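Local coordinates for protein serine protease (Arthrobacter nicotinovorans, PDB 3WY8) that probably cleaves peptide bonds as a trypsin-like serine protease with keratin-degrading activity, at residues Lys71-Ala76 against Val97-Asn102; Tyr91-Ala96 against Pro203-Val208; Gly50-Asn55 against Lys75-Pro80; Lys126-Pro131 against Glu139-Cys144. One frame throughout, in Å; residues are numbered along the deposited sequence.

Interaction 1: Lys71-Ala76 against Val97-Asn102; sequences KWTAKA and VMNTLN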
loop_
_atom_site.group_PDB
_atom_site.type_symbol
_atom_site.label_atom_id
_atom_site.label_comp_id
_atom_site.label_asym_id
_atom_site.label_seq_id
_atom_site.Cartn_x
_atom_site.Cartn_y
_atom_site.Cartn_z
ATOM N N LYS A 71 3.250 -1.803 17.387
ATOM C CA LYS A 71 3.740 -2.493 16.199
ATOM C C LYS A 71 2.897 -3.743 16.001
ATOM O O LYS A 71 2.742 -4.545 16.927
ATOM C CB LYS A 71 5.216 -2.879 16.362
ATOM C CG LYS A 71 6.179 -1.703 16.527
ATOM C CD LYS A 71 7.586 -2.179 16.916
ATOM C CE LYS A 71 7.625 -2.729 18.346
ATOM N NZ LYS A 71 8.987 -3.176 18.774
ATOM N N TRP A 72 2.362 -3.903 14.796
ATOM C CA TRP A 72 1.420 -4.974 14.495
ATOM C C TRP A 72 2.071 -6.018 13.603
ATOM O O TRP A 72 2.726 -5.676 12.620
ATOM C CB TRP A 72 0.157 -4.393 13.844
ATOM C CG TRP A 72 -0.585 -3.460 14.762
ATOM C CD1 TRP A 72 -0.229 -2.183 15.108
ATOM C CD2 TRP A 72 -1.796 -3.744 15.472
ATOM N NE1 TRP A 72 -1.152 -1.652 15.985
ATOM C CE2 TRP A 72 -2.122 -2.590 16.225
ATOM C CE3 TRP A 72 -2.644 -4.859 15.539
ATOM C CZ2 TRP A 72 -3.262 -2.520 17.038
ATOM C CZ3 TRP A 72 -3.776 -4.789 16.352
ATOM C CH2 TRP A 72 -4.070 -3.626 17.088
ATOM N N THR A 73 1.894 -7.290 13.955
ATOM C CA THR A 73 2.513 -8.399 13.227
ATOM C C THR A 73 1.484 -9.123 12.354
ATOM O O THR A 73 0.353 -9.348 12.781
ATOM C CB THR A 73 3.174 -9.401 14.206
ATOM O OG1 THR A 73 4.114 -8.703 15.032
ATOM C CG2 THR A 73 3.902 -10.522 13.452
ATOM N N ALA A 74 1.881 -9.477 11.132
ATOM C CA ALA A 74 0.994 -10.194 10.212
ATOM C C ALA A 74 0.848 -11.652 10.605
ATOM O O ALA A 74 1.841 -12.334 10.869
ATOM C CB ALA A 74 1.505 -10.097 8.782
ATOM N N LYS A 75 -0.391 -12.129 10.644
ATOM C CA LYS A 75 -0.618 -13.562 10.795
ATOM C C LYS A 75 -0.744 -14.250 9.439
ATOM O O LYS A 75 -0.370 -15.408 9.300
ATOM C CB LYS A 75 -1.810 -13.870 11.707
ATOM C CG LYS A 75 -3.161 -13.448 11.199
ATOM C CD LYS A 75 -4.263 -14.113 12.011
ATOM C CE LYS A 75 -5.616 -13.781 11.421
ATOM N NZ LYS A 75 -6.732 -14.002 12.378
ATOM N N ALA A 76 -1.248 -13.533 8.435
ATOM C CA ALA A 76 -1.383 -14.096 7.092
ATOM C C ALA A 76 -1.238 -13.031 6.012
ATOM O O ALA A 76 -1.430 -11.845 6.272
ATOM C CB ALA A 76 -2.711 -14.836 6.952
ATOM N N VAL A 97 -3.240 -9.653 6.845
ATOM C CA VAL A 97 -4.168 -9.752 7.970
ATOM C C VAL A 97 -3.357 -9.825 9.257
ATOM O O VAL A 97 -2.504 -10.697 9.414
ATOM C CB VAL A 97 -5.122 -10.958 7.837
ATOM C CG1 VAL A 97 -6.050 -11.048 9.048
ATOM C CG2 VAL A 97 -5.937 -10.829 6.566
ATOM N N MET A 98 -3.620 -8.884 10.159
ATOM C CA MET A 98 -2.770 -8.676 11.328
ATOM C C MET A 98 -3.262 -9.455 12.535
ATOM O O MET A 98 -4.469 -9.619 12.728
ATOM C CB MET A 98 -2.694 -7.181 11.671
ATOM C CG MET A 98 -2.315 -6.265 10.504
ATOM S SD MET A 98 -0.700 -6.633 9.763
ATOM C CE MET A 98 -1.109 -7.720 8.454
ATOM N N ASN A 99 -2.320 -9.944 13.338
ATOM C CA ASN A 99 -2.624 -10.468 14.666
ATOM C C ASN A 99 -3.224 -9.371 15.534
ATOM O O ASN A 99 -3.022 -8.183 15.275
ATOM C CB ASN A 99 -1.343 -10.965 15.348
ATOM C CG ASN A 99 -0.845 -12.278 14.787
ATOM O OD1 ASN A 99 -1.560 -13.279 14.781
ATOM N ND2 ASN A 99 0.403 -12.288 14.336
ATOM N N THR A 100 -3.963 -9.767 16.568
ATOM C CA THR A 100 -4.373 -8.822 17.594
ATOM C C THR A 100 -3.143 -8.348 18.369
ATOM O O THR A 100 -2.152 -9.075 18.485
ATOM C CB THR A 100 -5.406 -9.427 18.572
ATOM O OG1 THR A 100 -4.937 -10.695 19.047
ATOM C CG2 THR A 100 -6.753 -9.606 17.882
ATOM N N LEU A 101 -3.204 -7.117 18.866
ATOM C CA LEU A 101 -2.155 -6.573 19.719
ATOM C C LEU A 101 -2.782 -6.142 21.037
ATOM O O LEU A 101 -3.690 -5.308 21.054
ATOM C CB LEU A 101 -1.450 -5.392 19.041
ATOM C CG LEU A 101 -0.248 -4.770 19.764
ATOM C CD1 LEU A 101 0.960 -5.708 19.747
ATOM C CD2 LEU A 101 0.108 -3.428 19.137
ATOM N N ASN A 102 -2.294 -6.720 22.134
ATOM C CA ASN A 102 -2.847 -6.470 23.468
ATOM C C ASN A 102 -4.358 -6.712 23.509
ATOM O O ASN A 102 -5.113 -5.947 24.121
ATOM C CB ASN A 102 -2.500 -5.055 23.957
ATOM C CG ASN A 102 -1.007 -4.783 23.956
ATOM O OD1 ASN A 102 -0.191 -5.691 24.137
ATOM N ND2 ASN A 102 -0.642 -3.524 23.749
HETATM O O HOH W 1 -0.108 -7.631 15.993
HETATM O O HOH W 2 -6.609 -10.913 13.417
#

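Interaction 2: Tyr91-Ala96 against Pro203-Val208; sequences YDTAFA and PYWGTV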
loop_
_atom_site.group_PDB
_atom_site.type_symbol
_atom_site.label_atom_id
_atom_site.label_comp_id
_atom_site.label_asym_id
_atom_site.label_seq_id
_atom_site.Cartn_x
_atom_site.Cartn_y
_atom_site.Cartn_z
ATOM N N TYR A 91 -1.175 -6.770 -11.384
ATOM C CA TYR A 91 -1.872 -7.183 -10.176
ATOM C C TYR A 91 -1.009 -7.007 -8.923
ATOM O O TYR A 91 -1.075 -7.815 -7.995
ATOM C CB TYR A 91 -2.356 -8.634 -10.328
ATOM C CG TYR A 91 -3.171 -8.879 -11.583
ATOM C CD1 TYR A 91 -4.509 -8.501 -11.653
ATOM C CD2 TYR A 91 -2.597 -9.482 -12.704
ATOM C CE1 TYR A 91 -5.264 -8.722 -12.808
ATOM C CE2 TYR A 91 -3.346 -9.716 -13.861
ATOM C CZ TYR A 91 -4.675 -9.333 -13.904
ATOM O OH TYR A 91 -5.420 -9.559 -15.042
ATOM N N ASP A 92 -0.219 -5.932 -8.895
ATOM C CA ASP A 92 0.669 -5.648 -7.766
ATOM C C ASP A 92 -0.086 -4.982 -6.612
ATOM O O ASP A 92 0.103 -3.802 -6.317
ATOM C CB ASP A 92 1.868 -4.794 -8.219
ATOM C CG ASP A 92 2.946 -4.669 -7.148
ATOM O OD1 ASP A 92 2.948 -5.477 -6.194
ATOM O OD2 ASP A 92 3.801 -3.758 -7.273
ATOM N N THR A 93 -0.960 -5.755 -5.978
ATOM C CA THR A 93 -1.628 -5.344 -4.752
ATOM C C THR A 93 -1.829 -6.594 -3.920
ATOM O O THR A 93 -2.043 -7.679 -4.461
ATOM C CB THR A 93 -2.988 -4.656 -5.021
ATOM O OG1 THR A 93 -2.770 -3.426 -5.721
ATOM C CG2 THR A 93 -3.725 -4.342 -3.720
ATOM N N ALA A 94 -1.739 -6.434 -2.607
ATOM C CA ALA A 94 -1.947 -7.539 -1.690
ATOM C C ALA A 94 -2.480 -7.029 -0.361
ATOM O O ALA A 94 -2.488 -5.826 -0.098
ATOM C CB ALA A 94 -0.651 -8.314 -1.498
ATOM N N PHE A 95 -2.951 -7.956 0.466
ATOM C CA PHE A 95 -3.554 -7.603 1.731
ATOM C C PHE A 95 -2.984 -8.474 2.827
ATOM O O PHE A 95 -2.895 -9.694 2.693
ATOM C CB PHE A 95 -5.081 -7.728 1.663
ATOM C CG PHE A 95 -5.694 -6.872 0.598
ATOM C CD1 PHE A 95 -6.098 -5.572 0.879
ATOM C CD2 PHE A 95 -5.823 -7.350 -0.705
ATOM C CE1 PHE A 95 -6.648 -4.763 -0.116
ATOM C CE2 PHE A 95 -6.363 -6.548 -1.712
ATOM C CZ PHE A 95 -6.781 -5.254 -1.415
ATOM N N ALA A 96 -2.557 -7.823 3.898
ATOM C CA ALA A 96 -2.050 -8.529 5.052
ATOM C C ALA A 96 -3.137 -8.544 6.117
ATOM O O ALA A 96 -3.879 -7.571 6.268
ATOM C CB ALA A 96 -0.800 -7.843 5.557
ATOM N N PRO A 203 -1.603 -0.001 -9.702
ATOM C CA PRO A 203 -2.437 -0.905 -10.495
ATOM C C PRO A 203 -3.925 -0.558 -10.441
ATOM O O PRO A 203 -4.405 0.045 -9.472
ATOM C CB PRO A 203 -2.206 -2.265 -9.831
ATOM C CG PRO A 203 -1.873 -1.933 -8.429
ATOM C CD PRO A 203 -1.058 -0.672 -8.510
ATOM N N TYR A 204 -4.641 -0.946 -11.491
ATOM C CA TYR A 204 -6.082 -0.793 -11.522
ATOM C C TYR A 204 -6.711 -1.781 -10.545
ATOM O O TYR A 204 -6.416 -2.977 -10.583
ATOM C CB TYR A 204 -6.620 -1.037 -12.933
ATOM C CG TYR A 204 -8.120 -0.920 -12.992
ATOM C CD1 TYR A 204 -8.736 0.331 -12.996
ATOM C CD2 TYR A 204 -8.927 -2.059 -13.013
ATOM C CE1 TYR A 204 -10.118 0.449 -13.030
ATOM C CE2 TYR A 204 -10.314 -1.953 -13.051
ATOM C CZ TYR A 204 -10.898 -0.697 -13.060
ATOM O OH TYR A 204 -12.268 -0.590 -13.102
ATOM N N TRP A 205 -7.566 -1.278 -9.661
ATOM C CA TRP A 205 -8.238 -2.142 -8.700
ATOM C C TRP A 205 -9.498 -2.752 -9.307
ATOM O O TRP A 205 -10.591 -2.183 -9.231
ATOM C CB TRP A 205 -8.508 -1.398 -7.390
ATOM C CG TRP A 205 -7.358 -1.508 -6.423
ATOM C CD1 TRP A 205 -6.052 -1.795 -6.723
ATOM C CD2 TRP A 205 -7.414 -1.336 -5.006
ATOM N NE1 TRP A 205 -5.298 -1.819 -5.578
ATOM C CE2 TRP A 205 -6.108 -1.535 -4.508
ATOM C CE3 TRP A 205 -8.442 -1.029 -4.105
ATOM C CZ2 TRP A 205 -5.803 -1.441 -3.144
ATOM C CZ3 TRP A 205 -8.138 -0.938 -2.747
ATOM C CH2 TRP A 205 -6.832 -1.146 -2.282
ATOM N N GLY A 206 -9.311 -3.919 -9.924
ATOM C CA GLY A 206 -10.382 -4.609 -10.624
ATOM C C GLY A 206 -10.827 -5.878 -9.930
ATOM O O GLY A 206 -10.644 -6.033 -8.729
ATOM N N THR A 207 -11.417 -6.790 -10.697
ATOM C CA THR A 207 -12.024 -7.993 -10.123
ATOM C C THR A 207 -11.020 -8.956 -9.486
ATOM O O THR A 207 -11.344 -9.610 -8.499
ATOM C CB THR A 207 -12.870 -8.751 -11.165
ATOM O OG1 THR A 207 -12.104 -8.923 -12.364
ATOM C CG2 THR A 207 -14.149 -7.973 -11.477
ATOM N N VAL A 208 -9.819 -9.050 -10.056
ATOM C CA VAL A 208 -8.789 -9.955 -9.524
ATOM C C VAL A 208 -8.337 -9.487 -8.136
ATOM O O VAL A 208 -8.323 -10.265 -7.176
ATOM C CB VAL A 208 -7.590 -10.092 -10.495
ATOM C CG1 VAL A 208 -6.461 -10.903 -9.865
ATOM C CG2 VAL A 208 -8.039 -10.737 -11.820
#

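Interaction 3: Gly50-Asn55 against Lys75-Pro80; sequences GAYATN and KALYAP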
loop_
_atom_site.group_PDB
_atom_site.type_symbol
_atom_site.label_atom_id
_atom_site.label_comp_id
_atom_site.label_asym_id
_atom_site.label_seq_id
_atom_site.Cartn_x
_atom_site.Cartn_y
_atom_site.Cartn_z
ATOM N N GLY A 50 7.143 -16.039 -6.027
ATOM C CA GLY A 50 7.889 -16.799 -5.039
ATOM C C GLY A 50 7.236 -16.844 -3.682
ATOM O O GLY A 50 6.008 -16.900 -3.571
ATOM N N ALA A 51 8.076 -16.816 -2.651
ATOM C CA ALA A 51 7.632 -16.964 -1.278
ATOM C C ALA A 51 6.989 -15.688 -0.748
ATOM O O ALA A 51 7.274 -14.585 -1.223
ATOM C CB ALA A 51 8.803 -17.371 -0.393
ATOM N N TYR A 52 6.105 -15.860 0.228
ATOM C CA TYR A 52 5.599 -14.745 1.012
ATOM C C TYR A 52 6.645 -14.294 2.031
ATOM O O TYR A 52 7.565 -15.047 2.362
ATOM C CB TYR A 52 4.299 -15.134 1.715
ATOM C CG TYR A 52 3.091 -15.114 0.805
ATOM C CD1 TYR A 52 2.430 -13.919 0.523
ATOM C CD2 TYR A 52 2.605 -16.289 0.230
ATOM C CE1 TYR A 52 1.314 -13.889 -0.311
ATOM C CE2 TYR A 52 1.490 -16.268 -0.611
ATOM C CZ TYR A 52 0.851 -15.064 -0.874
ATOM O OH TYR A 52 -0.250 -15.028 -1.697
ATOM N N ALA A 53 6.501 -13.059 2.511
ATOM C CA ALA A 53 7.369 -12.508 3.548
ATOM C C ALA A 53 7.343 -13.373 4.803
ATOM O O ALA A 53 6.293 -13.889 5.182
ATOM C CB ALA A 53 6.949 -11.082 3.883
ATOM N N THR A 54 8.503 -13.526 5.435
ATOM C CA THR A 54 8.620 -14.341 6.647
ATOM C C THR A 54 8.339 -13.540 7.920
ATOM O O THR A 54 8.054 -14.113 8.973
ATOM C CB THR A 54 9.992 -15.036 6.741
ATOM O OG1 THR A 54 11.034 -14.068 6.564
ATOM C CG2 THR A 54 10.115 -16.119 5.664
ATOM N N ASN A 55 8.429 -12.215 7.814
ATOM C CA ASN A 55 8.022 -11.306 8.885
ATOM C C ASN A 55 7.512 -10.020 8.259
ATOM O O ASN A 55 8.065 -9.561 7.265
ATOM C CB ASN A 55 9.181 -11.016 9.847
ATOM C CG ASN A 55 8.706 -10.526 11.210
ATOM O OD1 ASN A 55 9.139 -9.477 11.692
ATOM N ND2 ASN A 55 7.803 -11.280 11.834
ATOM N N LYS A 75 -0.391 -12.129 10.644
ATOM C CA LYS A 75 -0.618 -13.562 10.795
ATOM C C LYS A 75 -0.744 -14.250 9.439
ATOM O O LYS A 75 -0.370 -15.408 9.300
ATOM C CB LYS A 75 -1.810 -13.870 11.707
ATOM C CG LYS A 75 -3.161 -13.448 11.199
ATOM C CD LYS A 75 -4.263 -14.113 12.011
ATOM C CE LYS A 75 -5.616 -13.781 11.421
ATOM N NZ LYS A 75 -6.732 -14.002 12.378
ATOM N N ALA A 76 -1.248 -13.533 8.435
ATOM C CA ALA A 76 -1.383 -14.096 7.092
ATOM C C ALA A 76 -1.238 -13.031 6.012
ATOM O O ALA A 76 -1.430 -11.845 6.272
ATOM C CB ALA A 76 -2.711 -14.836 6.952
ATOM N N LEU A 77 -0.876 -13.468 4.807
ATOM C CA LEU A 77 -0.630 -12.568 3.681
ATOM C C LEU A 77 -1.320 -13.099 2.441
ATOM O O LEU A 77 -1.265 -14.304 2.160
ATOM C CB LEU A 77 0.873 -12.431 3.418
ATOM C CG LEU A 77 1.762 -12.053 4.603
ATOM C CD1 LEU A 77 3.224 -12.345 4.285
ATOM C CD2 LEU A 77 1.553 -10.594 5.002
ATOM N N TYR A 78 -1.968 -12.201 1.699
ATOM C CA TYR A 78 -2.787 -12.586 0.550
ATOM C C TYR A 78 -2.470 -11.771 -0.690
ATOM O O TYR A 78 -2.730 -10.571 -0.734
ATOM C CB TYR A 78 -4.274 -12.459 0.897
ATOM C CG TYR A 78 -4.658 -13.324 2.070
ATOM C CD1 TYR A 78 -5.067 -14.644 1.881
ATOM C CD2 TYR A 78 -4.572 -12.838 3.375
ATOM C CE1 TYR A 78 -5.401 -15.449 2.963
ATOM C CE2 TYR A 78 -4.902 -13.637 4.465
ATOM C CZ TYR A 78 -5.315 -14.940 4.251
ATOM O OH TYR A 78 -5.641 -15.725 5.334
ATOM N N ALA A 79 -1.912 -12.436 -1.695
ATOM C CA ALA A 79 -1.663 -11.817 -2.986
ATOM C C ALA A 79 -2.376 -12.624 -4.070
ATOM O O ALA A 79 -2.560 -13.836 -3.910
ATOM C CB ALA A 79 -0.167 -11.749 -3.261
ATOM N N PRO A 80 -2.787 -11.964 -5.175
ATOM C CA PRO A 80 -3.395 -12.712 -6.274
ATOM C C PRO A 80 -2.412 -13.704 -6.881
ATOM O O PRO A 80 -1.191 -13.488 -6.817
ATOM C CB PRO A 80 -3.760 -11.627 -7.300
ATOM C CG PRO A 80 -3.025 -10.413 -6.893
ATOM C CD PRO A 80 -2.806 -10.511 -5.416
#

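Interaction 4: Lys126-Pro131 against Glu139-Cys144; sequences KSFGYP and ESLKSC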
loop_
_atom_site.group_PDB
_atom_site.type_symbol
_atom_site.label_atom_id
_atom_site.label_comp_id
_atom_site.label_asym_id
_atom_site.label_seq_id
_atom_site.Cartn_x
_atom_site.Cartn_y
_atom_site.Cartn_z
ATOM N N LYS A 126 -5.169 11.315 -4.175
ATOM C CA LYS A 126 -4.090 11.720 -3.286
ATOM C C LYS A 126 -3.459 10.443 -2.733
ATOM O O LYS A 126 -4.148 9.614 -2.140
ATOM C CB LYS A 126 -4.598 12.627 -2.163
ATOM C CG LYS A 126 -3.469 13.229 -1.312
ATOM C CD LYS A 126 -3.989 14.251 -0.310
ATOM C CE LYS A 126 -2.843 14.846 0.495
ATOM N NZ LYS A 126 -3.261 15.964 1.394
ATOM N N SER A 127 -2.161 10.284 -2.974
ATOM C CA SER A 127 -1.416 9.098 -2.559
ATOM C C SER A 127 -0.498 9.420 -1.392
ATOM O O SER A 127 0.095 10.493 -1.342
ATOM C CB SER A 127 -0.592 8.552 -3.725
ATOM O OG SER A 127 0.424 7.662 -3.270
ATOM N N PHE A 128 -0.382 8.476 -0.467
ATOM C CA PHE A 128 0.437 8.645 0.727
ATOM C C PHE A 128 1.503 7.571 0.824
ATOM O O PHE A 128 1.337 6.481 0.292
ATOM C CB PHE A 128 -0.446 8.571 1.968
ATOM C CG PHE A 128 -1.372 9.740 2.124
ATOM C CD1 PHE A 128 -1.080 10.751 3.040
ATOM C CD2 PHE A 128 -2.545 9.826 1.377
ATOM C CE1 PHE A 128 -1.943 11.838 3.205
ATOM C CE2 PHE A 128 -3.412 10.912 1.527
ATOM C CZ PHE A 128 -3.106 11.920 2.441
ATOM N N GLY A 129 2.597 7.874 1.513
ATOM C CA GLY A 129 3.615 6.864 1.771
ATOM C C GLY A 129 4.734 7.341 2.667
ATOM O O GLY A 129 4.777 8.511 3.060
ATOM N N TYR A 130 5.632 6.412 2.981
ATOM C CA TYR A 130 6.843 6.686 3.736
ATOM C C TYR A 130 8.064 6.489 2.828
ATOM O O TYR A 130 8.773 5.483 2.951
ATOM C CB TYR A 130 6.922 5.757 4.950
ATOM C CG TYR A 130 5.996 6.137 6.073
ATOM C CD1 TYR A 130 6.422 6.991 7.086
ATOM C CD2 TYR A 130 4.688 5.645 6.125
ATOM C CE1 TYR A 130 5.563 7.352 8.123
ATOM C CE2 TYR A 130 3.825 5.995 7.161
ATOM C CZ TYR A 130 4.271 6.848 8.153
ATOM O OH TYR A 130 3.427 7.202 9.182
ATOM N N PRO A 131 8.318 7.448 1.912
ATOM C CA PRO A 131 9.473 7.286 1.032
ATOM C C PRO A 131 10.769 7.260 1.837
ATOM O O PRO A 131 10.923 8.044 2.783
ATOM C CB PRO A 131 9.410 8.518 0.122
ATOM C CG PRO A 131 8.614 9.526 0.878
ATOM C CD PRO A 131 7.620 8.729 1.680
ATOM N N GLU A 139 11.305 8.339 7.420
ATOM C CA GLU A 139 10.866 8.538 8.795
ATOM C C GLU A 139 9.506 9.216 8.959
ATOM O O GLU A 139 8.955 9.238 10.063
ATOM C CB GLU A 139 11.946 9.289 9.581
ATOM C CG GLU A 139 13.192 8.445 9.828
ATOM C CD GLU A 139 12.911 7.269 10.742
ATOM O OE1 GLU A 139 12.949 7.453 11.971
ATOM O OE2 GLU A 139 12.654 6.159 10.235
ATOM N N SER A 140 8.965 9.763 7.875
ATOM C CA SER A 140 7.750 10.576 7.974
ATOM C C SER A 140 6.816 10.412 6.780
ATOM O O SER A 140 7.250 10.067 5.679
ATOM C CB SER A 140 8.104 12.054 8.177
ATOM O OG SER A 140 8.843 12.548 7.078
ATOM N N LEU A 141 5.533 10.672 7.014
ATOM C CA LEU A 141 4.502 10.544 5.987
ATOM C C LEU A 141 4.555 11.685 4.968
ATOM O O LEU A 141 4.633 12.858 5.339
ATOM C CB LEU A 141 3.117 10.511 6.647
ATOM C CG LEU A 141 1.923 10.154 5.761
ATOM C CD1 LEU A 141 2.024 8.712 5.255
ATOM C CD2 LEU A 141 0.633 10.368 6.534
ATOM N N LYS A 142 4.501 11.320 3.686
ATOM C CA LYS A 142 4.458 12.278 2.586
ATOM C C LYS A 142 3.275 11.958 1.690
ATOM O O LYS A 142 2.685 10.879 1.796
ATOM C CB LYS A 142 5.754 12.232 1.762
ATOM C CG LYS A 142 7.037 12.349 2.583
ATOM C CD LYS A 142 7.134 13.670 3.318
ATOM C CE LYS A 142 8.457 13.782 4.047
ATOM N NZ LYS A 142 8.488 14.989 4.934
ATOM N N SER A 143 2.927 12.899 0.816
ATOM C CA SER A 143 1.858 12.662 -0.149
ATOM C C SER A 143 2.160 13.228 -1.532
ATOM O O SER A 143 3.039 14.084 -1.698
ATOM C CB SER A 143 0.525 13.208 0.370
ATOM O OG SER A 143 0.534 14.624 0.427
ATOM N N CYS A 144 1.433 12.705 -2.515
ATOM C CA CYS A 144 1.391 13.230 -3.871
ATOM C C CYS A 144 -0.070 13.301 -4.283
ATOM O O CYS A 144 -0.914 12.619 -3.703
ATOM C CB CYS A 144 2.110 12.292 -4.834
ATOM S SG CYS A 144 3.863 12.081 -4.548
HETATM O O HOH W 3 9.747 9.741 4.714
#

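Interaction 1: Lys71-Ala76 against Val97-Asn102
The carbonyl oxygen of Val97 is gripped by two backbone N-H groups in succession. Lys75 N lies 2.8 Å from Val97 O, and Ala76 N lies 3.3 Å from the same oxygen. Both donors lie in the plane of the carbonyl. This is a classic beta bulge between two antiparallel strands of the six-stranded barrel, 72-78 and 94-98. The bulge shifts the register by one residue and coincides with the corner that strand 72-78 turns at Lys75. Ala76 O completes the pair by accepting from Val97 N, in a nearly straight bond of 174°. Ahead of the bulge, Asn99 N donates to Thr73 O at 2.8 Å. The side-chain amide of Asn99 adds a weak bond to that oxygen. Asn99 OD1 comes against Lys75 CB.

At the end away from the bulge, Leu101 CB sits over one face of the Trp72 indole, 3.6 Å from the centroid of the six-membered ring. With CG swung anti to the backbone N (chi1 -176°), Leu101 also brings CD2 near CE2. Asn99 O meets the ring at its edge, near CE3. Trp72 NE1 bonds to Tyr69 O, and the indole also packs on Leu106 and Val109 of helix 106-110. Beside the bulge, Ala74 and Met98 form a non-hydrogen-bonded pair. The Met98 chain bends and brings CE to 3.5 Å from Ala74 CB. One water accepts from Thr73 N and donates to Asn99 O. A second water donates to Met98 O, 2.6 Å away, and has a weak bond with Lys75 NZ.

Interaction 2: Tyr91-Ala96 against Pro203-Val208
The indole of Trp205 meets Thr93 at its edge, where NE1 donates to Thr93 OG1 at 3.0 Å. The N-H...O angle is 148°, and the oxygen is tilted from the ring plane. Thr93 OG1 is anti to its carbonyl carbon (chi1 -65°), which turns the hydroxyl to the indole N-H and CG2 to NE1 and CZ2. Farther along, CH2 of Trp205 approaches CZ of Phe95, with the two ring planes oblique at 58°. Phe117 meets the Trp205 ring at a small interplanar angle. The Tyr91 ring packs obliquely against Val208, whose CB is 3.6 Å from Tyr91 CE1. Val208 CG1 touches Tyr91 CD1, and CG2 touches CE1.

These contacts join the start of barrel strand 94-98 and the residues before it to the turn leading into C-terminal helix 207-218, in a trypsin-like fold. Asp92 OD2 bonds to His43 ND1 and Ser190 OG, consistent with a Ser-His-Asp catalytic triad completed by Ser171. Asp92 centres an inverse gamma turn, and its carbonyl oxygen accepts a weak bond from Thr93 OG1. Pro203 closes on this pair, with CG 3.2 Å from Thr93 OG1 and 3.4 Å from Asp92 O.

Interaction 3: Gly50-Asn55 against Lys75-Pro80
Leu77 and Tyr52 form the apolar centre, their side chains running alongside but in opposite senses. Leu77 CB lies 3.6 Å from Tyr52 CD1. Leu77 CD1 reaches back along the loop, 3.9 Å from Tyr52 CB and 4.0 Å from Ala53 CB. The same methyl packs on the backbone of Ala53, near both its N and its O. CG anti to the carbonyl carbon (chi1 -52°) and CD1 extended beyond it (chi2 164°) carry that methyl to Ala53. Leu77 also packs on Leu45 and Ala96.

Farther along the tyrosine, Leu77 O lies over one face of the ring, 3.6 Å from Tyr52 CE1. Ala79 CB approaches the far end of the side chain and is 3.9 Å from that same CE1. Residues 50-54 are the last part of the loop between strands 37-40 and 55-60 of the trypsin-like barrel. Here the loop lies against strand 72-78 and the residues that follow it. Ala53 is held to Leu45 and Gly50 to Ala84 by backbone hydrogen bonds. Tyr52 also packs on Asn46.

The polar edge is at the phenol. Ala79 N donates to Tyr52 OH at 3.1 Å, with an N-H...O angle of 152°. The donor lies in the plane of the ring, at its edge. This N-H lies just past the end of strand 72-78. Ala79 CB is 3.6 Å from Tyr52 OH.

Interaction 4: Lys126-Pro131 against Glu139-Cys144
Four backbone hydrogen bonds join Lys126-Pro131 to Glu139-Cys144 as an antiparallel pair. Ser127 and Cys144 exchange two, and the shortest is Ser127 N to Cys144 O at 2.7 Å. Gly129 and Lys142 exchange the other two. Phe128 and Ser143 form the non-hydrogen-bonded pair between them. Past the strand ends, one water donates to both Pro131 O and Ser140 O.

The apolar contacts involve two rings. Ser143 CB lies over one face of Phe128, 4.1 Å from the ring centroid. Leu141 CG is anti to the backbone N (chi1 -170°), which sets one methyl against each ring. CD2 of Leu141 is 3.9 Å from Phe128 CD1, and its CD1 is 3.8 Å from Tyr130 CE2. Leu141 CA lies over a face of the tyrosine ring. The Pro131 ring and the Lys142 side chain cross at about a right angle, CG against CG.

Lys126 NZ, by a salt bridge, and Ser143 OG both bind Glu5 OE2, while Cys144 is in a disulfide with Cys164.

The two strands belong to the second beta-barrel of the trypsin-like fold, where 124-129 also pairs with 174-177, and 142-150 with 3-4 and 160-163. Phe128 and Leu141 pack on Ile11 of strand 11-18, in the other barrel.

In the fold
Interactions 1, 2 and 3 all involve strands of the six-stranded barrel or their flanks and touch one another. Interaction 1, partly buried, pairs strands 72-78 and 94-98. Interaction 3 uses the same strand 72-78 but binds a loop to it at the surface, mainly by side chains. Interaction 2 is buried at the start of strand 94-98, and one indole N-H bond crosses it amid apolar packing. A probable hydrogen bond from Tyr78 N to Phe95 O connects interactions 2 and 3. Interaction 4 is also buried but lies in the other sheet, on the opposite side of the chain's centre from interactions 2 and 3. Its regular strand pairing contrasts with the bulge of interaction 1.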